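Local coordinates for protein pyridoxamine 5-phosphate-dependent dehydrase (Escherichia coli, PDB 3B8X) that catalyses removal of the C3'-hydroxyl group from GDP-4-keto-6-deoxy-D-mannose in L-colitose biosynthesis, through a combined transamination-deoxygenation reaction, at residues V55-G58 and S59-N62; A87-S91 and T92-P96; G338-L341 and K342-D345. The protein carries 1 engineered substitution. All coordinates share one frame; numbering follows the deposited sequence.

Contact 1. Residues V55-G58 and S59-N62. With G4M ([(2R,3S,4R,5R)-5-(2-amino-6-oxo-1,6-dihydro-9H-purin-9-yl)-3,4-dihydroxytetrahydrofuran-2-yl]methyl (2R,3S,4S,5S,6R)-3,4-dihydroxy-5-[({3-hydroxy-2-methyl-5-[(phosphonooxy)methyl]pyridin-4-yl}methyl)amino]-6-methyltetrahydro-2H-pyran-2-yl dihydrogen diphosphate), chain O.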
loop_
_atom_site.group_PDB
_atom_site.type_symbol
_atom_site.label_atom_id
_atom_site.label_comp_id
_atom_site.label_asym_id
_atom_site.label_seq_id
_atom_site.Cartn_x
_atom_site.Cartn_y
_atom_site.Cartn_z
ATOM N N VAL B 55 -5.313 2.927 -7.580
ATOM C CA VAL B 55 -4.649 2.255 -6.471
ATOM C C VAL B 55 -4.766 3.100 -5.230
ATOM O O VAL B 55 -5.310 4.200 -5.238
ATOM C CB VAL B 55 -3.148 1.920 -6.748
ATOM C CG1 VAL B 55 -3.051 0.787 -7.789
ATOM C CG2 VAL B 55 -2.414 3.130 -7.238
ATOM N N SER B 56 -4.300 2.553 -4.133
ATOM C CA SER B 56 -4.456 3.236 -2.873
ATOM C C SER B 56 -3.853 4.634 -2.747
ATOM O O SER B 56 -4.350 5.396 -1.943
ATOM C CB SER B 56 -4.033 2.290 -1.741
ATOM O OG SER B 56 -2.611 2.087 -1.736
ATOM N N SER B 57 -2.775 4.975 -3.457
ATOM C CA SER B 57 -2.169 6.323 -3.350
ATOM C C SER B 57 -1.226 6.507 -4.538
ATOM O O SER B 57 -0.982 5.560 -5.301
ATOM C CB SER B 57 -1.371 6.522 -2.044
ATOM O OG SER B 57 -0.309 5.581 -1.988
ATOM N N GLY B 58 -0.770 7.735 -4.742
ATOM C CA GLY B 58 0.169 7.985 -5.829
ATOM C C GLY B 58 1.490 7.245 -5.500
ATOM O O GLY B 58 2.239 6.884 -6.401
ATOM N N SER B 59 1.774 7.012 -4.219
ATOM C CA SER B 59 2.988 6.263 -3.851
ATOM C C SER B 59 2.876 4.793 -4.271
ATOM O O SER B 59 3.816 4.227 -4.809
ATOM C CB SER B 59 3.292 6.350 -2.338
ATOM O OG SER B 59 3.461 7.696 -1.899
ATOM N N THR B 60 1.727 4.160 -4.001
ATOM C CA THR B 60 1.550 2.795 -4.437
ATOM C C THR B 60 1.373 2.779 -5.959
ATOM O O THR B 60 1.562 1.756 -6.619
ATOM C CB THR B 60 0.384 2.106 -3.650
ATOM O OG1 THR B 60 -0.858 2.799 -3.854
ATOM C CG2 THR B 60 0.723 2.026 -2.192
ATOM N N ALA B 61 1.041 3.904 -6.571
ATOM C CA ALA B 61 0.977 3.833 -8.047
ATOM C C ALA B 61 2.410 3.752 -8.643
ATOM O O ALA B 61 2.731 2.936 -9.537
ATOM C CB ALA B 61 0.184 5.070 -8.605
ATOM N N ASN B 62 3.316 4.519 -8.060
ATOM C CA ASN B 62 4.702 4.461 -8.475
ATOM C C ASN B 62 5.267 3.084 -8.141
ATOM O O ASN B 62 6.078 2.553 -8.906
ATOM C CB ASN B 62 5.522 5.498 -7.694
ATOM C CG ASN B 62 5.448 6.880 -8.263
ATOM O OD1 ASN B 62 4.950 7.085 -9.364
ATOM N ND2 ASN B 62 5.973 7.859 -7.514
HETATM O OP3 G4M O . 0.775 11.389 -1.586
HETATM P PL G4M O . 0.690 10.214 -2.647
HETATM O OP1 G4M O . 1.174 8.786 -2.047
HETATM O OP2 G4M O . -0.829 10.084 -3.158
HETATM O OP4 G4M O . 1.552 10.634 -3.964
HETATM C C5B G4M O . 2.908 10.472 -3.659
HETATM C C5L G4M O . 3.671 11.344 -4.582
HETATM C C6L G4M O . 4.362 10.767 -5.639
HETATM N N1L G4M O . 5.092 11.522 -6.428
HETATM C C2L G4M O . 5.211 12.824 -6.280
HETATM C C2A G4M O . 6.115 13.616 -7.195
HETATM C C3L G4M O . 4.526 13.506 -5.279
HETATM O O3L G4M O . 4.744 14.831 -5.137
HETATM C C4L G4M O . 3.692 12.734 -4.408
HETATM C C4A G4M O . 2.978 13.323 -3.355
HETATM N N4A G4M O . 3.138 14.587 -3.102
HETATM C C4G G4M O . 2.331 15.196 -2.105
HETATM C C5G G4M O . 3.067 16.305 -1.393
HETATM C C6G G4M O . 3.698 17.268 -2.399
HETATM O O5G G4M O . 2.001 16.990 -0.744
HETATM C C3G G4M O . 1.895 14.187 -1.030
HETATM O O3G G4M O . 0.527 13.874 -1.264
HETATM C C2G G4M O . 2.010 14.842 0.377
HETATM O O2G G4M O . 1.283 14.107 1.367
HETATM C C1G G4M O . 1.477 16.255 0.354
HETATM O O1G G4M O . 2.049 16.900 1.485
HETATM P P2 G4M O . 1.171 17.940 2.308
HETATM O O3P G4M O . 0.452 18.977 1.298
HETATM O O4P G4M O . 2.189 18.835 3.198
HETATM O OPP G4M O . 0.151 16.988 3.117
HETATM P P G4M O . -0.675 17.761 4.258
HETATM O O1P G4M O . 0.122 18.619 5.373
HETATM O O2P G4M O . -1.387 16.519 4.955
HETATM O "O5'" G4M O . -1.908 18.503 3.603
HETATM C "C5'" G4M O . -1.579 19.832 3.256
HETATM C "C4'" G4M O . -2.658 20.730 3.838
HETATM O "O4'" G4M O . -3.965 20.111 3.642
HETATM C "C3'" G4M O . -2.468 20.864 5.367
HETATM O "O3'" G4M O . -2.933 22.160 5.717
HETATM C "C2'" G4M O . -3.374 19.751 5.937
HETATM O "O2'" G4M O . -3.838 20.156 7.230
HETATM C "C1'" G4M O . -4.525 19.816 4.943
HETATM N N9 G4M O . -5.275 18.557 4.902
HETATM C C8 G4M O . -4.798 17.362 4.465
HETATM N N7 G4M O . -5.777 16.481 4.540
HETATM C C4 G4M O . -6.597 18.414 5.240
HETATM C C5 G4M O . -6.932 17.060 5.005
HETATM C C6 G4M O . -8.280 16.619 5.261
HETATM O O6 G4M O . -8.659 15.473 5.078
HETATM N N3 G4M O . -7.522 19.255 5.712
HETATM C C2 G4M O . -8.749 18.829 5.961
HETATM N N1 G4M O . -9.148 17.534 5.744
HETATM N N2 G4M O . -9.665 19.703 6.459
#
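Ser57 and Thr60 form a capping box at the start of helix 58-68, and this turn receives the phosphate of the bound cofactor-sugar adduct. Gly58 N donates to OP2 of G4M at 2.8 Å with an N-H...O angle of 155°. Ser59 grips OP1 twice, with its backbone N and with its hydroxyl, OG lying 2.5 Å from OP1. Its chi1 of -58° sets OG beside its own N, which lets one residue supply both donors. The helix N terminus would be expected to favour the anion electrostatically. Ser59 OG is hydrogen-bonded to Thr92 OG1 as well. The amide of Asn62, held by Thr183, Asp161 and the Thr92 carbonyl, brings ND2 to 3.8 Å from C6L of the G4M pyridine.

One shell out, the box itself is reciprocal. Thr60 N reaches Ser57 OG at 3.2 Å and nearly straight (167°), while Ser57 N returns a bond of 2.9 Å to Thr60 OG1. That threonine hydroxyl also shares a hydrogen bond of 2.8 Å with Ser56 OG. Asn250 of the second subunit packs on Ser57, Ser59 and Thr60. Behind the cap, Val55 CG2 rests on Ala61 CB at 3.5 Å.

Contact 2. Residues A87-S91 and T92-P96. With G4M ([(2R,3S,4R,5R)-5-(2-amino-6-oxo-1,6-dihydro-9H-purin-9-yl)-3,4-dihydroxytetrahydrofuran-2-yl]methyl (2R,3S,4S,5S,6R)-3,4-dihydroxy-5-[({3-hydroxy-2-methyl-5-[(phosphonooxy)methyl]pyridin-4-yl}methyl)amino]-6-methyltetrahydro-2H-pyran-2-yl dihydrogen diphosphate), chain O.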
loop_
_atom_site.group_PDB
_atom_site.type_symbol
_atom_site.label_atom_id
_atom_site.label_comp_id
_atom_site.label_asym_id
_atom_site.label_seq_id
_atom_site.Cartn_x
_atom_site.Cartn_y
_atom_site.Cartn_z
ATOM N N ALA B 87 16.882 15.173 -9.487
ATOM C CA ALA B 87 17.380 15.308 -8.132
ATOM C C ALA B 87 16.316 15.774 -7.165
ATOM O O ALA B 87 16.542 15.753 -5.969
ATOM C CB ALA B 87 18.565 16.299 -8.101
ATOM N N VAL B 88 15.217 16.322 -7.674
ATOM C CA VAL B 88 14.223 16.865 -6.763
ATOM C C VAL B 88 12.914 16.293 -7.159
ATOM O O VAL B 88 12.544 16.328 -8.333
ATOM C CB VAL B 88 14.037 18.401 -6.921
ATOM C CG1 VAL B 88 12.865 18.937 -5.979
ATOM C CG2 VAL B 88 15.386 19.134 -6.690
ATOM N N SER B 89 12.208 15.738 -6.178
ATOM C CA SER B 89 10.869 15.232 -6.464
ATOM C C SER B 89 10.263 14.778 -5.159
ATOM O O SER B 89 10.457 15.430 -4.151
ATOM C CB SER B 89 10.859 14.149 -7.547
ATOM O OG SER B 89 11.246 12.896 -7.020
ATOM N N TRP B 90 9.578 13.645 -5.163
ATOM C CA TRP B 90 8.978 13.151 -3.936
ATOM C C TRP B 90 9.696 11.865 -3.515
ATOM O O TRP B 90 10.270 11.154 -4.333
ATOM C CB TRP B 90 7.453 12.967 -4.113
ATOM C CG TRP B 90 6.737 12.612 -2.832
ATOM C CD1 TRP B 90 6.246 11.388 -2.490
ATOM C CD2 TRP B 90 6.453 13.495 -1.729
ATOM N NE1 TRP B 90 5.653 11.458 -1.229
ATOM C CE2 TRP B 90 5.828 12.721 -0.724
ATOM C CE3 TRP B 90 6.709 14.860 -1.478
ATOM C CZ2 TRP B 90 5.412 13.271 0.486
ATOM C CZ3 TRP B 90 6.328 15.404 -0.244
ATOM C CH2 TRP B 90 5.657 14.613 0.706
ATOM N N SER B 91 9.676 11.591 -2.224
ATOM C CA SER B 91 10.410 10.465 -1.672
ATOM C C SER B 91 10.046 9.149 -2.348
ATOM O O SER B 91 10.903 8.335 -2.724
ATOM C CB SER B 91 10.131 10.399 -0.162
ATOM O OG SER B 91 8.757 10.097 0.083
ATOM N N THR B 92 8.744 8.940 -2.489
ATOM C CA THR B 92 8.207 7.737 -3.113
ATOM C C THR B 92 8.356 7.676 -4.634
ATOM O O THR B 92 7.965 6.693 -5.241
ATOM C CB THR B 92 6.796 7.341 -2.619
ATOM O OG1 THR B 92 5.847 8.345 -2.995
ATOM C CG2 THR B 92 6.761 7.108 -1.119
ATOM N N THR B 93 8.946 8.705 -5.244
ATOM C CA THR B 93 9.378 8.606 -6.632
ATOM C C THR B 93 10.629 7.679 -6.573
ATOM O O THR B 93 10.796 6.734 -7.377
ATOM C CB THR B 93 9.862 9.929 -7.188
ATOM O OG1 THR B 93 8.801 10.879 -7.090
ATOM C CG2 THR B 93 10.190 9.740 -8.674
ATOM N N TYR B 94 11.465 7.909 -5.566
ATOM C CA TYR B 94 12.719 7.158 -5.393
ATOM C C TYR B 94 12.732 5.732 -4.780
ATOM O O TYR B 94 13.514 4.856 -5.202
ATOM C CB TYR B 94 13.672 8.034 -4.578
ATOM C CG TYR B 94 13.889 9.386 -5.212
ATOM C CD1 TYR B 94 14.474 9.500 -6.467
ATOM C CD2 TYR B 94 13.467 10.535 -4.565
ATOM C CE1 TYR B 94 14.611 10.749 -7.055
ATOM C CE2 TYR B 94 13.637 11.786 -5.109
ATOM C CZ TYR B 94 14.234 11.884 -6.347
ATOM O OH TYR B 94 14.375 13.143 -6.909
ATOM N N TYR B 95 11.926 5.506 -3.744
ATOM C CA TYR B 95 11.993 4.232 -3.010
ATOM C C TYR B 95 11.785 2.971 -3.834
ATOM O O TYR B 95 12.494 1.971 -3.633
ATOM C CB TYR B 95 11.114 4.241 -1.755
ATOM C CG TYR B 95 11.334 5.384 -0.727
ATOM C CD1 TYR B 95 12.587 5.966 -0.484
ATOM C CD2 TYR B 95 10.254 5.891 -0.018
ATOM C CE1 TYR B 95 12.738 6.991 0.467
ATOM C CE2 TYR B 95 10.401 6.885 0.922
ATOM C CZ TYR B 95 11.631 7.445 1.151
ATOM O OH TYR B 95 11.732 8.400 2.147
ATOM N N PRO B 96 10.721 2.958 -4.649
ATOM C CA PRO B 96 10.427 1.743 -5.419
ATOM C C PRO B 96 11.686 1.410 -6.245
ATOM O O PRO B 96 11.922 0.286 -6.625
ATOM C CB PRO B 96 9.263 2.164 -6.345
ATOM C CG PRO B 96 8.635 3.370 -5.669
ATOM C CD PRO B 96 9.751 4.047 -4.885
HETATM O OP3 G4M O . 0.775 11.389 -1.586
HETATM P PL G4M O . 0.690 10.214 -2.647
HETATM O OP1 G4M O . 1.174 8.786 -2.047
HETATM O OP2 G4M O . -0.829 10.084 -3.158
HETATM O OP4 G4M O . 1.552 10.634 -3.964
HETATM C C5B G4M O . 2.908 10.472 -3.659
HETATM C C5L G4M O . 3.671 11.344 -4.582
HETATM C C6L G4M O . 4.362 10.767 -5.639
HETATM N N1L G4M O . 5.092 11.522 -6.428
HETATM C C2L G4M O . 5.211 12.824 -6.280
HETATM C C2A G4M O . 6.115 13.616 -7.195
HETATM C C3L G4M O . 4.526 13.506 -5.279
HETATM O O3L G4M O . 4.744 14.831 -5.137
HETATM C C4L G4M O . 3.692 12.734 -4.408
HETATM C C4A G4M O . 2.978 13.323 -3.355
HETATM N N4A G4M O . 3.138 14.587 -3.102
HETATM C C4G G4M O . 2.331 15.196 -2.105
HETATM C C5G G4M O . 3.067 16.305 -1.393
HETATM C C6G G4M O . 3.698 17.268 -2.399
HETATM O O5G G4M O . 2.001 16.990 -0.744
HETATM C C3G G4M O . 1.895 14.187 -1.030
HETATM O O3G G4M O . 0.527 13.874 -1.264
HETATM C C2G G4M O . 2.010 14.842 0.377
HETATM O O2G G4M O . 1.283 14.107 1.367
HETATM C C1G G4M O . 1.477 16.255 0.354
HETATM O O1G G4M O . 2.049 16.900 1.485
HETATM P P2 G4M O . 1.171 17.940 2.308
HETATM O O3P G4M O . 0.452 18.977 1.298
HETATM O O4P G4M O . 2.189 18.835 3.198
HETATM O OPP G4M O . 0.151 16.988 3.117
HETATM P P G4M O . -0.675 17.761 4.258
HETATM O O1P G4M O . 0.122 18.619 5.373
HETATM O O2P G4M O . -1.387 16.519 4.955
HETATM O "O5'" G4M O . -1.908 18.503 3.603
HETATM C "C5'" G4M O . -1.579 19.832 3.256
HETATM C "C4'" G4M O . -2.658 20.730 3.838
HETATM O "O4'" G4M O . -3.965 20.111 3.642
HETATM C "C3'" G4M O . -2.468 20.864 5.367
HETATM O "O3'" G4M O . -2.933 22.160 5.717
HETATM C "C2'" G4M O . -3.374 19.751 5.937
HETATM O "O2'" G4M O . -3.838 20.156 7.230
HETATM C "C1'" G4M O . -4.525 19.816 4.943
HETATM N N9 G4M O . -5.275 18.557 4.902
HETATM C C8 G4M O . -4.798 17.362 4.465
HETATM N N7 G4M O . -5.777 16.481 4.540
HETATM C C4 G4M O . -6.597 18.414 5.240
HETATM C C5 G4M O . -6.932 17.060 5.005
HETATM C C6 G4M O . -8.280 16.619 5.261
HETATM O O6 G4M O . -8.659 15.473 5.078
HETATM N N3 G4M O . -7.522 19.255 5.712
HETATM C C2 G4M O . -8.749 18.829 5.961
HETATM N N1 G4M O . -9.148 17.534 5.744
HETATM N N2 G4M O . -9.665 19.703 6.459
#
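Trp90, the N-cap residue of helix 91-99, lies alongside Thr92, the two side chains pointing the same way. Thr92 OG1 meets the indole at its edge, in the ring plane, 3.1 Å from Trp90 CD1; its polar partner is Ser59. With chi1 at -173°, the CB-CG-CD1 side of Trp90 lies over the pyridine of G4M, CG 3.4 Å from C4L and the planes nearly parallel, as an aromatic residue covers the cofactor ring in the aspartate aminotransferase fold; N4A sits over the centre of the same indole face. Ser91 OG lies over the opposite face, toward the rim.

Thr93 closes the first turn, its N donating to Trp90 O at 2.9 Å from well above the carbonyl plane (59° out of it). Thr93 OG1 takes only a weak bond of 3.5 Å from Trp90 N, its stronger partner being Asp161.

Tyr94 turns its ring obliquely across the loop, OH lying 3.1 Å from Ser89 OG and hydrogen-bonded to Pro86 O. Tyr95 meets Ser91 O in two ways: Tyr95 N donates to it in the carbonyl plane at 3.2 Å, and that oxygen lies 3.5 Å above the centre of the Tyr95 ring. The hydroxyls of Tyr95 and Ser91 are both hydrogen-bonded to His217 O of the second subunit. Pro96, which has no N-H, marks a kink in the helix.

The connection runs from strand 82-86 into helix 91-99, with Ser89 and Thr93 against strand 129-135, Ala87 and Val88 against helix 359-367, and the Tyr94 ring stacked on Phe340 and meeting Phe106 of strand 103-107 at about 45°.

Contact 3. Residues G338-L341 and K342-D345; sequences GNFL and KNTD. With NA (sodium ion), chain M.
Phe340 and Asn343 meet through both backbone and side chain. Among the main-chain bonds, Lys342 N donates to Asn339 O at 3.0 Å, and Asn343 N to Phe340 O at 2.9 Å with an N-H...O angle of 166°. These successive bonds to the third residue back are the evidence for a short 3-10 turn. The carbonyl of Phe340 also accepts a weak bond of 3.2 Å from Asn343 ND2.

Asn343 ND2 lies 3.3 Å from Phe340 CD1, the side chains crossing at about a right angle with ring and amide planes 61° apart. The Lys342 chain folds back over the Asn339 carbonyl, CG approaching Asn339 O to 3.1 Å; chi3 of 141° bends the chain, and NZ ends in a salt bridge with Asp365.

Two small turns frame the segment. Asn339 OD1 accepts from Leu341 N, an Asx turn that opens the 3-10 stretch, and Asn343 is the centre of an inverse gamma turn in which Thr344 N bonds Lys342 O just ahead of helix 344-347.

The remaining interactions are metal bonds. Asn343 OD1 holds the sodium ion at 2.3 Å, so one amide turns its oxygen to the metal and its nitrogen to Phe340, an arrangement that would limit its rotation, chiefly through the metal bond, since the one to Phe340 O is weak. Asp345 binds in bidentate fashion, OD1 at 2.5 Å and OD2 at 2.4 Å from the sodium. Two waters and Phe244 O of the second subunit bring the donor atoms to six, placing the ion at the subunit interface. One of these waters donates a hydrogen bond back to Lys342 O.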
loop_
_atom_site.group_PDB
_atom_site.type_symbol
_atom_site.label_atom_id
_atom_site.label_comp_id
_atom_site.label_asym_id
_atom_site.label_seq_id
_atom_site.Cartn_x
_atom_site.Cartn_y
_atom_site.Cartn_z
ATOM N N GLY B 338 13.477 18.702 -2.003
ATOM C CA GLY B 338 14.598 19.631 -2.098
ATOM C C GLY B 338 15.634 18.789 -2.826
ATOM O O GLY B 338 15.276 17.919 -3.641
ATOM N N ASN B 339 16.907 18.986 -2.498
ATOM C CA ASN B 339 17.945 18.157 -3.090
ATOM C C ASN B 339 17.958 16.794 -2.406
ATOM O O ASN B 339 18.468 16.613 -1.291
ATOM C CB ASN B 339 19.312 18.775 -2.890
ATOM C CG ASN B 339 20.419 17.870 -3.394
ATOM O OD1 ASN B 339 20.203 17.043 -4.277
ATOM N ND2 ASN B 339 21.605 18.034 -2.856
ATOM N N PHE B 340 17.355 15.824 -3.070
ATOM C CA PHE B 340 17.278 14.511 -2.482
ATOM C C PHE B 340 18.673 13.971 -2.184
ATOM O O PHE B 340 18.816 13.100 -1.335
ATOM C CB PHE B 340 16.511 13.569 -3.409
ATOM C CG PHE B 340 16.038 12.307 -2.742
ATOM C CD1 PHE B 340 14.943 12.331 -1.895
ATOM C CD2 PHE B 340 16.660 11.091 -2.990
ATOM C CE1 PHE B 340 14.487 11.173 -1.277
ATOM C CE2 PHE B 340 16.226 9.913 -2.384
ATOM C CZ PHE B 340 15.147 9.968 -1.499
ATOM N N LEU B 341 19.714 14.452 -2.864
ATOM C CA LEU B 341 20.997 13.850 -2.577
ATOM C C LEU B 341 21.533 14.111 -1.208
ATOM O O LEU B 341 22.486 13.495 -0.775
ATOM C CB LEU B 341 22.022 14.066 -3.667
ATOM C CG LEU B 341 21.406 13.269 -4.801
ATOM C CD1 LEU B 341 21.155 14.134 -6.030
ATOM C CD2 LEU B 341 22.218 12.005 -5.057
ATOM N N LYS B 342 20.866 14.974 -0.478
ATOM C CA LYS B 342 21.343 15.227 0.848
ATOM C C LYS B 342 21.014 14.068 1.744
ATOM O O LYS B 342 21.572 13.955 2.833
ATOM C CB LYS B 342 20.661 16.467 1.408
ATOM C CG LYS B 342 19.204 16.210 1.695
ATOM C CD LYS B 342 18.433 17.460 2.072
ATOM C CE LYS B 342 17.030 17.388 1.431
ATOM N NZ LYS B 342 16.083 18.453 1.897
ATOM N N ASN B 343 20.089 13.221 1.315
ATOM C CA ASN B 343 19.589 12.149 2.170
ATOM C C ASN B 343 20.500 10.941 2.324
ATOM O O ASN B 343 20.235 9.841 1.840
ATOM C CB ASN B 343 18.146 11.748 1.805
ATOM C CG ASN B 343 17.143 12.899 1.971
ATOM O OD1 ASN B 343 16.854 13.345 3.083
ATOM N ND2 ASN B 343 16.552 13.350 0.854
ATOM N N THR B 344 21.551 11.150 3.093
ATOM C CA THR B 344 22.513 10.103 3.372
ATOM C C THR B 344 21.855 8.946 4.124
ATOM O O THR B 344 22.270 7.802 3.978
ATOM C CB THR B 344 23.715 10.672 4.201
ATOM O OG1 THR B 344 23.243 11.634 5.152
ATOM C CG2 THR B 344 24.712 11.332 3.275
ATOM N N ASP B 345 20.854 9.255 4.953
ATOM C CA ASP B 345 20.169 8.249 5.755
ATOM C C ASP B 345 19.452 7.195 4.930
ATOM O O ASP B 345 19.543 5.998 5.213
ATOM C CB ASP B 345 19.191 8.926 6.703
ATOM C CG ASP B 345 18.465 10.105 6.057
ATOM O OD1 ASP B 345 18.610 10.351 4.832
ATOM O OD2 ASP B 345 17.802 10.826 6.831
HETATM NA NA NA M . 17.154 12.356 5.165
HETATM O O HOH W 1 19.370 13.426 5.201
HETATM O O HOH W 2 17.030 14.450 6.215
#

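In the fold
Following the chain, contact 1 forms where strand 51-55 gives way to helix 58-68, contact 2 where strand 82-86 passes into helix 91-99, and contact 3 much later, between strand 332-333 and helix 344-347. Each closes a short local turn; they come in series, none enclosing or crossing another. Contacts 1 and 2 touch and line the same ligand, contact 1 bonding its phosphate and contact 2 lying over its pyridine. Contact 3 stays about 11 Å from contact 1 (nearest atoms) but abuts contact 2, where Ala87 O and Phe340 N are 3.0 Å apart, a probable hydrogen bond. The loop after strand 82-86 is thereby joined to the 338-345 turn, and helix 91-99 meets helix 58-68; all three contacts reach the second subunit.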